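Local coordinates for TIR-NB-LRR type resistance protein RPV1 (Vitis rotundifolia, PDB 5KU7) that probably acts in plant disease resistance as a TIR-NB-LRR protein, of which the TIR domain is modelled here, at residues N71-R76 with G113-A118. Residues are numbered along the deposited sequence; the frame is centred on the assembly and turned at random.
Sequences NYAHSR and GSFGEA
Tyr72 meets Phe115 through its CB alone, which lies 4.3 Å from Phe115 CE2. Beyond that methylene the phenol leads away from helix 113-122, packs edge-to-face with Phe68 and hydrogen-bonds through its OH to Ser13, so an amphipathic tyrosine suits this buried place.

The CB of Ala73 points toward the helix. Its methyl fits between two apolar groups, with CB 3.7 Å from Phe115 CD2 and also 3.7 Å from Ala118 CB; a residue this small lets loop and helix backbones come close, Ala73 CA and Phe115 CA being 5.8 Å apart. The Phe115 ring reaches Ala73 although its CA-CB bond starts away from the loop, because CG stands beside the backbone N and anti to the carbonyl carbon (chi1 -71°). The Ala73 carbonyl oxygen lies 3.5 Å from Ala118 CB and hydrogen-bonds to the hydroxyl of Tyr122, further along the same helix.

His74 lays its imidazole over the Ala118 methyl in a CH-pi contact: CB sits 3.8 Å from the ring centroid and 12° off the normal. A flat, partly exposed ring suits this border, covering a small helix residue. Ser114 O, which already accepts the helix bond from Ala118 N, approaches His74 CE1 obliquely at 3.3 Å.

Ser75 turns away and N-caps helix 76-91 through OG to Cys78 N, ending the loop that follows strand 61-68 in this TIR domain. No hydrogen bond joins the two segments directly; their contact is mainly methyl and ring packing, so close fit of shape is what matters, while the Ser114 hydroxyl hydrogen-bonds to Glu70 O, directly ahead of the loop segment, and a polar tie thus flanks the apolar contact.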
ATOM      1  N   ASN A  71     -11.568  10.909  -4.150  1.00 47.03           N
ATOM      2  CA  ASN A  71     -12.841  11.297  -3.564  1.00 43.87           C
ATOM      3  C   ASN A  71     -12.715  12.133  -2.308  1.00 42.34           C
ATOM      4  O   ASN A  71     -13.651  12.195  -1.509  1.00 37.85           O
ATOM      5  CB  ASN A  71     -13.675  10.060  -3.269  1.00 42.60           C
ATOM      6  CG  ASN A  71     -13.957   9.259  -4.511  1.00 46.40           C
ATOM      7  OD1 ASN A  71     -14.696   9.702  -5.389  1.00 46.71           O
ATOM      8  ND2 ASN A  71     -13.370   8.070  -4.601  1.00 45.09           N
ATOM      9  N   TYR A  72     -11.557  12.767  -2.136  1.00 34.00           N
ATOM     10  CA  TYR A  72     -11.301  13.631  -0.985  1.00 35.40           C
ATOM     11  C   TYR A  72     -12.349  14.747  -0.844  1.00 44.36           C
ATOM     12  O   TYR A  72     -12.880  14.979   0.238  1.00 43.14           O
ATOM     13  CB  TYR A  72      -9.904  14.227  -1.103  1.00 25.73           C
ATOM     14  CG  TYR A  72      -9.430  15.040   0.071  1.00 33.63           C
ATOM     15  CD1 TYR A  72      -9.784  16.386   0.205  1.00 35.25           C
ATOM     16  CD2 TYR A  72      -8.579  14.491   1.015  1.00 32.01           C
ATOM     17  CE1 TYR A  72      -9.323  17.143   1.256  1.00 34.79           C
ATOM     18  CE2 TYR A  72      -8.119  15.244   2.079  1.00 32.78           C
ATOM     19  CZ  TYR A  72      -8.492  16.572   2.194  1.00 37.13           C
ATOM     20  OH  TYR A  72      -8.032  17.330   3.250  1.00 35.12           O
ATOM     21  N   ALA A  73     -12.651  15.431  -1.942  1.00 45.20           N
ATOM     22  CA  ALA A  73     -13.598  16.538  -1.889  1.00 41.76           C
ATOM     23  C   ALA A  73     -15.028  16.038  -1.715  1.00 43.93           C
ATOM     24  O   ALA A  73     -15.935  16.836  -1.481  1.00 43.00           O
ATOM     25  CB  ALA A  73     -13.487  17.407  -3.142  1.00 37.97           C
ATOM     26  N   HIS A  74     -15.237  14.726  -1.830  1.00 39.42           N
ATOM     27  CA  HIS A  74     -16.576  14.175  -1.631  1.00 42.74           C
ATOM     28  C   HIS A  74     -16.896  14.040  -0.149  1.00 50.42           C
ATOM     29  O   HIS A  74     -17.946  13.511   0.230  1.00 49.86           O
ATOM     30  CB  HIS A  74     -16.734  12.818  -2.307  1.00 41.74           C
ATOM     31  CG  HIS A  74     -16.938  12.901  -3.783  1.00 49.76           C
ATOM     32  ND1 HIS A  74     -15.900  13.102  -4.669  1.00 49.90           N
ATOM     33  CD2 HIS A  74     -18.063  12.831  -4.532  1.00 54.59           C
ATOM     34  CE1 HIS A  74     -16.378  13.132  -5.899  1.00 53.87           C
ATOM     35  NE2 HIS A  74     -17.689  12.976  -5.843  1.00 53.99           N
ATOM     36  N   SER A  75     -15.969  14.469   0.696  1.00 47.48           N
ATOM     37  CA  SER A  75     -16.223  14.416   2.115  1.00 45.96           C
ATOM     38  C   SER A  75     -16.149  15.822   2.677  1.00 46.49           C
ATOM     39  O   SER A  75     -15.106  16.466   2.629  1.00 41.77           O
ATOM     40  CB  SER A  75     -15.237  13.477   2.806  1.00 44.60           C
ATOM     41  OG  SER A  75     -15.184  13.722   4.194  1.00 51.91           O
ATOM     42  N   ARG A  76     -17.272  16.291   3.209  1.00 53.45           N
ATOM     43  CA  ARG A  76     -17.344  17.617   3.791  1.00 50.67           C
ATOM     44  C   ARG A  76     -16.389  17.691   4.960  1.00 49.82           C
ATOM     45  O   ARG A  76     -15.742  18.720   5.165  1.00 57.96           O
ATOM     46  CB  ARG A  76     -18.768  17.960   4.233  1.00 53.78           C
ATOM     47  CG  ARG A  76     -19.806  17.737   3.163  1.00 59.13           C
ATOM     48  CD  ARG A  76     -21.138  18.368   3.531  1.00 66.46           C
ATOM     49  NE  ARG A  76     -21.509  18.096   4.914  1.00 70.48           N
ATOM     50  CZ  ARG A  76     -22.315  17.112   5.295  1.00 71.71           C
ATOM     51  NH1 ARG A  76     -22.831  16.284   4.393  1.00 72.88           N
ATOM     52  NH2 ARG A  76     -22.589  16.950   6.584  1.00 65.40           N
ATOM     53  N   GLY A 113     -12.355  17.237 -12.925  1.00 50.91           N
ATOM     54  CA  GLY A 113     -12.520  15.805 -12.760  1.00 52.34           C
ATOM     55  C   GLY A 113     -13.362  15.435 -11.553  1.00 50.95           C
ATOM     56  O   GLY A 113     -14.380  16.064 -11.267  1.00 50.50           O
ATOM     57  N   SER A 114     -12.920  14.413 -10.834  1.00 48.92           N
ATOM     58  CA  SER A 114     -13.664  13.913  -9.696  1.00 42.97           C
ATOM     59  C   SER A 114     -13.933  15.042  -8.709  1.00 48.92           C
ATOM     60  O   SER A 114     -15.001  15.098  -8.110  1.00 58.52           O
ATOM     61  CB  SER A 114     -12.914  12.768  -9.007  1.00 40.67           C
ATOM     62  OG  SER A 114     -11.721  13.215  -8.387  1.00 44.33           O
ATOM     63  N   PHE A 115     -12.977  15.954  -8.555  1.00 45.82           N
ATOM     64  CA  PHE A 115     -13.142  17.056  -7.606  1.00 49.05           C
ATOM     65  C   PHE A 115     -14.236  18.035  -8.022  1.00 53.18           C
ATOM     66  O   PHE A 115     -14.928  18.604  -7.176  1.00 52.98           O
ATOM     67  CB  PHE A 115     -11.816  17.787  -7.402  1.00 49.51           C
ATOM     68  CG  PHE A 115     -10.816  16.989  -6.624  1.00 44.81           C
ATOM     69  CD1 PHE A 115     -10.225  15.866  -7.180  1.00 42.05           C
ATOM     70  CD2 PHE A 115     -10.479  17.348  -5.334  1.00 39.93           C
ATOM     71  CE1 PHE A 115      -9.310  15.116  -6.459  1.00 42.28           C
ATOM     72  CE2 PHE A 115      -9.561  16.608  -4.608  1.00 38.64           C
ATOM     73  CZ  PHE A 115      -8.982  15.483  -5.170  1.00 38.63           C
ATOM     74  N   GLY A 116     -14.401  18.223  -9.323  1.00 53.18           N
ATOM     75  CA  GLY A 116     -15.486  19.042  -9.818  1.00 58.32           C
ATOM     76  C   GLY A 116     -16.835  18.406  -9.531  1.00 60.03           C
ATOM     77  O   GLY A 116     -17.799  19.101  -9.211  1.00 61.00           O
ATOM     78  N   GLU A 117     -16.901  17.083  -9.665  1.00 57.95           N
ATOM     79  CA  GLU A 117     -18.143  16.349  -9.455  1.00 58.59           C
ATOM     80  C   GLU A 117     -18.618  16.496  -8.028  1.00 58.16           C
ATOM     81  O   GLU A 117     -19.816  16.618  -7.774  1.00 60.62           O
ATOM     82  CB  GLU A 117     -17.963  14.871  -9.789  1.00 64.04           C
ATOM     83  CG  GLU A 117     -17.650  14.588 -11.250  1.00 70.85           C
ATOM     84  CD  GLU A 117     -17.163  13.167 -11.463  1.00 82.21           C
ATOM     85  OE1 GLU A 117     -17.286  12.349 -10.523  1.00 84.48           O
ATOM     86  OE2 GLU A 117     -16.656  12.866 -12.567  1.00 87.73           O
ATOM     87  N   ALA A 118     -17.664  16.512  -7.103  1.00 56.19           N
ATOM     88  CA  ALA A 118     -17.954  16.686  -5.687  1.00 53.99           C
ATOM     89  C   ALA A 118     -18.778  17.944  -5.478  1.00 53.45           C
ATOM     90  O   ALA A 118     -19.880  17.906  -4.919  1.00 54.30           O
ATOM     91  CB  ALA A 118     -16.660  16.748  -4.881  1.00 52.22           C
TER